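Local coordinates for protein translation initiation factor 6 (PDB 1G61) that binds the 50S ribosomal subunit and prevents it from joining the 30S subunit to form the 70S initiation complex, at residues G142-L147 and P165-D170; K7-I12 and N38-V43. One frame throughout, in Å; residues are numbered along the deposited sequence.

Contact 1: G142-L147 and P165-D170; sequences GTIAEL and PLVEDD
Val167 and Ala145 bring a type I' beta turn, Ile144 to Leu147, against the loop that leads into helix 169-179 in the five-fold pseudosymmetric alpha/beta propeller (pentein fold) of IF6. The turn is pinned by Leu147 N giving a 2.9 Å bond to Ile144 O, with Ile144 N returning one to Leu147 O. The backbones come close: Ala145 CA lies 4.7 Å from Val167 CA, so little more than methyl groups fits between them. No hydrogen bond joins the two segments, and about 130 Å² is buried by apolar fit.

The main bump is the Val167 CG2 methyl. It enters a shallow hollow walled by the Ile144 CG2 branch, at 3.7 Å from Val167 CG2, and by the Ala145 backbone and CB, with Ala145 N at 4.0 Å from Val167 CG2. Val167 reaches this place because its other methyl, CG1, stands anti to the backbone N (chi1 169°), leaving CG2 beside that N. The Ile144 and Val167 side chains cross obliquely, meeting through one methyl each.

The reverse fit is made by the Ala145 methyl, which points toward 165-170. It drops into the step between Val167 and Leu166: Ala145 CB is 4.1 Å from Val167 CG2, and lies 4.1 Å from Leu166 C and 4.3 Å from Leu166 CB, against the backbone and first side-chain carbon of the leucine.

Helix 169-179 closes the inner side, Leu172 touching Val167 and Leu175 touching Ile144. Glu168 is at the N-cap position of that helix. On the outer side the carboxylates of Glu146 and Glu168 approach without touching. The amide beside the Val167 methyl is not left without a polar mate, for Ala145 N donates to Glu171 OE1.

Contact 2: K7-I12 and N38-V43; sequences KYFSGI and NEVSEV
Lys7 and Phe9 face Glu39 and Val40 on helix 34-44 across a wide backbone gap, the nearest CA atoms, of Lys7 and Val40, being 9.0 Å apart. Phe9 opens a type I' beta turn, Phe9 to Ile12, that follows strand 4-7 in this pentein-type propeller, and side chains alone span the gap. Inside, the CE1 and CZ atoms of Phe9 meet one methyl: Val40 CG2 lies 4.1 Å from both, and the side chains cross at about a right angle. Ile15, Leu18 and Leu28 also touch this phenylalanine.

Toward the partly exposed side, Lys7 and Glu39 form a salt bridge. The lysine is folded at chi2 (-69°) and chi3 (-72°), and its chain crosses that of Glu39 at about a right angle, with Lys7 CD and CE each 3.3 Å from Glu39 OE1. Its chief polar partner is OD1 of Asp36, earlier on the same helix, in a second salt bridge, so the ammonium joins two carboxylates. With an alanine here the Asp36 and Glu39 carboxylates would probably lose their shared positive partner. Lys7 NZ reaches Glu39 OE1 at 2.8 Å, on the syn side and 32° out of the carboxylate plane.

Overall arrangement
The two contacts are separate sites in a single chain: their centres lie 29 Å apart, their nearest atoms about 19 Å apart, and contact 2 closes along the sequence before contact 1 opens. Both use a type I' turn that follows a strand, but they do so differently. In contact 1 the turn packs on the loop before helix 169-179 and the join is wholly apolar; in contact 2 Phe9 of the turn packs on helix 34-44, while Lys7, at the end of the strand, adds the salt bridge to Glu39. The centre of contact 1, about 18 Å from the centre of the chain, lies somewhat farther out than that of contact 2, at about 15 Å.

Contact 1: G142-L147 and P165-D170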
loop_
_atom_site.group_PDB
_atom_site.type_symbol
_atom_site.label_atom_id
_atom_site.label_comp_id
_atom_site.label_asym_id
_atom_site.label_seq_id
_atom_site.Cartn_x
_atom_site.Cartn_y
_atom_site.Cartn_z
ATOM N N GLY A 142 1.877 -16.186 -1.731
ATOM C CA GLY A 142 3.056 -16.338 -2.604
ATOM C C GLY A 142 4.086 -15.291 -2.261
ATOM O O GLY A 142 4.006 -14.635 -1.189
ATOM N N THR A 143 5.048 -15.144 -3.162
ATOM C CA THR A 143 6.211 -14.268 -2.992
ATOM C C THR A 143 6.313 -13.314 -4.177
ATOM O O THR A 143 5.545 -13.469 -5.128
ATOM C CB THR A 143 7.496 -15.105 -2.878
ATOM O OG1 THR A 143 7.551 -16.007 -3.997
ATOM C CG2 THR A 143 7.444 -16.011 -1.647
ATOM N N ILE A 144 7.242 -12.374 -4.119
ATOM C CA ILE A 144 7.586 -11.489 -5.225
ATOM C C ILE A 144 9.088 -11.533 -5.383
ATOM O O ILE A 144 9.773 -11.161 -4.420
ATOM C CB ILE A 144 7.106 -10.026 -4.989
ATOM C CG1 ILE A 144 5.605 -9.909 -4.877
ATOM C CG2 ILE A 144 7.704 -9.097 -6.063
ATOM C CD1 ILE A 144 4.884 -9.783 -6.183
ATOM N N ALA A 145 9.560 -12.001 -6.549
ATOM C CA ALA A 145 11.010 -12.096 -6.796
ATOM C C ALA A 145 11.610 -12.921 -5.664
ATOM O O ALA A 145 12.689 -12.569 -5.177
ATOM C CB ALA A 145 11.662 -10.743 -6.931
ATOM N N GLU A 146 10.946 -13.978 -5.214
ATOM C CA GLU A 146 11.384 -14.908 -4.172
ATOM C C GLU A 146 11.273 -14.347 -2.763
ATOM O O GLU A 146 11.594 -15.055 -1.792
ATOM C CB GLU A 146 12.845 -15.389 -4.363
ATOM C CG GLU A 146 13.135 -15.840 -5.803
ATOM C CD GLU A 146 14.466 -16.563 -5.930
ATOM O OE1 GLU A 146 15.456 -15.937 -6.394
ATOM O OE2 GLU A 146 14.470 -17.763 -5.589
ATOM N N LEU A 147 10.817 -13.120 -2.583
ATOM C CA LEU A 147 10.715 -12.475 -1.278
ATOM C C LEU A 147 9.323 -12.544 -0.693
ATOM O O LEU A 147 8.334 -12.324 -1.401
ATOM C CB LEU A 147 11.126 -10.987 -1.406
ATOM C CG LEU A 147 12.556 -10.791 -1.979
ATOM C CD1 LEU A 147 12.766 -9.317 -2.299
ATOM C CD2 LEU A 147 13.590 -11.336 -1.005
ATOM N N PRO A 165 12.441 -5.369 -9.673
ATOM C CA PRO A 165 12.989 -5.571 -11.035
ATOM C C PRO A 165 13.299 -7.018 -11.371
ATOM O O PRO A 165 13.471 -7.308 -12.596
ATOM C CB PRO A 165 14.252 -4.692 -11.026
ATOM C CG PRO A 165 14.608 -4.508 -9.621
ATOM C CD PRO A 165 13.328 -4.546 -8.822
ATOM N N LEU A 166 13.415 -7.944 -10.429
ATOM C CA LEU A 166 13.827 -9.315 -10.735
ATOM C C LEU A 166 12.657 -10.261 -10.866
ATOM O O LEU A 166 12.827 -11.489 -10.917
ATOM C CB LEU A 166 14.833 -9.855 -9.696
ATOM C CG LEU A 166 16.169 -9.094 -9.704
ATOM C CD1 LEU A 166 17.124 -9.697 -8.689
ATOM C CD2 LEU A 166 16.761 -9.059 -11.111
ATOM N N VAL A 167 11.447 -9.750 -10.968
ATOM C CA VAL A 167 10.278 -10.615 -11.218
ATOM C C VAL A 167 10.338 -11.161 -12.632
ATOM O O VAL A 167 10.555 -10.435 -13.624
ATOM C CB VAL A 167 8.985 -9.808 -11.012
ATOM C CG1 VAL A 167 7.783 -10.574 -11.523
ATOM C CG2 VAL A 167 8.782 -9.468 -9.554
ATOM N N GLU A 168 10.151 -12.483 -12.751
ATOM C CA GLU A 168 10.243 -13.125 -14.064
ATOM C C GLU A 168 8.893 -13.058 -14.769
ATOM O O GLU A 168 7.862 -12.870 -14.121
ATOM C CB GLU A 168 10.738 -14.576 -13.870
ATOM C CG GLU A 168 12.162 -14.634 -13.354
ATOM C CD GLU A 168 12.771 -15.977 -13.104
ATOM O OE1 GLU A 168 12.307 -16.995 -13.669
ATOM O OE2 GLU A 168 13.757 -16.034 -12.314
ATOM N N ASP A 169 8.845 -13.261 -16.091
ATOM C CA ASP A 169 7.658 -13.080 -16.863
ATOM C C ASP A 169 6.515 -13.974 -16.379
ATOM O O ASP A 169 5.368 -13.495 -16.428
ATOM C CB ASP A 169 7.911 -13.335 -18.371
ATOM C CG ASP A 169 8.954 -12.398 -18.945
ATOM O OD1 ASP A 169 9.152 -11.287 -18.415
ATOM O OD2 ASP A 169 9.521 -12.846 -19.985
ATOM N N ASP A 170 6.775 -15.205 -15.969
ATOM C CA ASP A 170 5.674 -16.077 -15.567
ATOM C C ASP A 170 5.020 -15.525 -14.313
ATOM O O ASP A 170 3.776 -15.601 -14.182
ATOM C CB ASP A 170 6.134 -17.508 -15.361
ATOM C CG ASP A 170 7.354 -17.601 -14.491
ATOM O OD1 ASP A 170 7.862 -16.581 -13.976
ATOM O OD2 ASP A 170 7.822 -18.741 -14.343
#

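Contact 2: K7-I12 and N38-V43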
loop_
_atom_site.group_PDB
_atom_site.type_symbol
_atom_site.label_atom_id
_atom_site.label_comp_id
_atom_site.label_asym_id
_atom_site.label_seq_id
_atom_site.Cartn_x
_atom_site.Cartn_y
_atom_site.Cartn_z
ATOM N N LYS A 7 7.956 13.257 -3.446
ATOM C CA LYS A 7 7.911 13.832 -2.126
ATOM C C LYS A 7 8.908 13.155 -1.201
ATOM O O LYS A 7 9.142 11.944 -1.348
ATOM C CB LYS A 7 6.546 13.648 -1.431
ATOM C CG LYS A 7 5.414 14.482 -1.929
ATOM C CD LYS A 7 5.612 15.949 -1.582
ATOM C CE LYS A 7 5.399 16.142 -0.082
ATOM N NZ LYS A 7 5.730 17.554 0.262
ATOM N N TYR A 8 9.411 13.923 -0.260
ATOM C CA TYR A 8 9.973 13.385 0.955
ATOM C C TYR A 8 8.974 13.730 2.061
ATOM O O TYR A 8 8.326 14.778 2.006
ATOM C CB TYR A 8 11.327 13.991 1.287
ATOM C CG TYR A 8 12.368 13.882 0.223
ATOM C CD1 TYR A 8 12.493 14.831 -0.783
ATOM C CD2 TYR A 8 13.233 12.789 0.222
ATOM C CE1 TYR A 8 13.479 14.670 -1.749
ATOM C CE2 TYR A 8 14.217 12.623 -0.734
ATOM C CZ TYR A 8 14.320 13.580 -1.722
ATOM O OH TYR A 8 15.300 13.462 -2.684
ATOM N N PHE A 9 8.832 12.854 3.031
ATOM C CA PHE A 9 8.027 13.131 4.228
ATOM C C PHE A 9 8.984 13.505 5.364
ATOM O O PHE A 9 9.621 12.586 5.925
ATOM C CB PHE A 9 7.208 11.910 4.616
ATOM C CG PHE A 9 6.023 11.596 3.728
ATOM C CD1 PHE A 9 5.643 12.440 2.669
ATOM C CD2 PHE A 9 5.263 10.463 3.975
ATOM C CE1 PHE A 9 4.542 12.146 1.894
ATOM C CE2 PHE A 9 4.168 10.167 3.171
ATOM C CZ PHE A 9 3.816 11.003 2.136
ATOM N N SER A 10 9.059 14.799 5.658
ATOM C CA SER A 10 9.987 15.308 6.654
ATOM C C SER A 10 11.379 14.706 6.415
ATOM O O SER A 10 12.058 14.235 7.340
ATOM C CB SER A 10 9.512 15.036 8.092
ATOM O OG SER A 10 8.257 15.697 8.280
ATOM N N GLY A 11 11.829 14.716 5.156
ATOM C CA GLY A 11 13.135 14.250 4.738
ATOM C C GLY A 11 13.292 12.769 4.400
ATOM O O GLY A 11 14.343 12.319 3.909
ATOM N N ILE A 12 12.246 11.984 4.652
ATOM C CA ILE A 12 12.319 10.539 4.516
ATOM C C ILE A 12 11.768 10.135 3.145
ATOM O O ILE A 12 10.627 10.517 2.820
ATOM C CB ILE A 12 11.508 9.849 5.642
ATOM C CG1 ILE A 12 12.098 10.155 7.015
ATOM C CG2 ILE A 12 11.379 8.355 5.408
ATOM C CD1 ILE A 12 11.150 9.801 8.155
ATOM N N ASN A 38 -2.074 18.228 2.274
ATOM C CA ASN A 38 -2.902 18.698 1.167
ATOM C C ASN A 38 -2.351 18.263 -0.190
ATOM O O ASN A 38 -3.163 17.933 -1.072
ATOM C CB ASN A 38 -3.057 20.208 1.216
ATOM C CG ASN A 38 -3.847 20.718 2.417
ATOM O OD1 ASN A 38 -4.694 20.024 3.024
ATOM N ND2 ASN A 38 -3.531 21.973 2.769
ATOM N N GLU A 39 -1.033 18.249 -0.362
ATOM C CA GLU A 39 -0.432 17.847 -1.635
ATOM C C GLU A 39 -0.757 16.387 -1.904
ATOM O O GLU A 39 -1.115 16.000 -3.038
ATOM C CB GLU A 39 1.086 18.028 -1.702
ATOM C CG GLU A 39 1.578 19.459 -1.826
ATOM C CD GLU A 39 2.988 19.687 -1.315
ATOM O OE1 GLU A 39 3.839 18.768 -1.447
ATOM O OE2 GLU A 39 3.283 20.792 -0.783
ATOM N N VAL A 40 -0.667 15.514 -0.898
ATOM C CA VAL A 40 -1.016 14.112 -1.074
ATOM C C VAL A 40 -2.493 13.922 -1.390
ATOM O O VAL A 40 -2.900 13.228 -2.333
ATOM C CB VAL A 40 -0.564 13.349 0.206
ATOM C CG1 VAL A 40 -1.116 11.932 0.138
ATOM C CG2 VAL A 40 0.962 13.392 0.323
ATOM N N SER A 41 -3.354 14.615 -0.656
ATOM C CA SER A 41 -4.783 14.552 -0.867
ATOM C C SER A 41 -5.128 14.967 -2.285
ATOM O O SER A 41 -5.993 14.363 -2.939
ATOM C CB SER A 41 -5.507 15.450 0.161
ATOM O OG SER A 41 -6.879 15.324 -0.131
ATOM N N GLU A 42 -4.490 15.993 -2.809
ATOM C CA GLU A 42 -4.819 16.500 -4.135
ATOM C C GLU A 42 -4.404 15.520 -5.194
ATOM O O GLU A 42 -5.092 15.294 -6.179
ATOM C CB GLU A 42 -4.092 17.844 -4.351
ATOM C CG GLU A 42 -4.271 18.535 -5.679
ATOM C CD GLU A 42 -3.515 19.857 -5.784
ATOM O OE1 GLU A 42 -3.933 20.784 -6.508
ATOM O OE2 GLU A 42 -2.462 19.968 -5.102
ATOM N N VAL A 43 -3.200 14.929 -5.084
ATOM C CA VAL A 43 -2.775 14.059 -6.181
ATOM C C VAL A 43 -3.462 12.713 -6.142
ATOM O O VAL A 43 -3.774 12.141 -7.195
ATOM C CB VAL A 43 -1.250 13.941 -6.200
ATOM C CG1 VAL A 43 -0.752 13.112 -5.045
ATOM C CG2 VAL A 43 -0.774 13.300 -7.499
#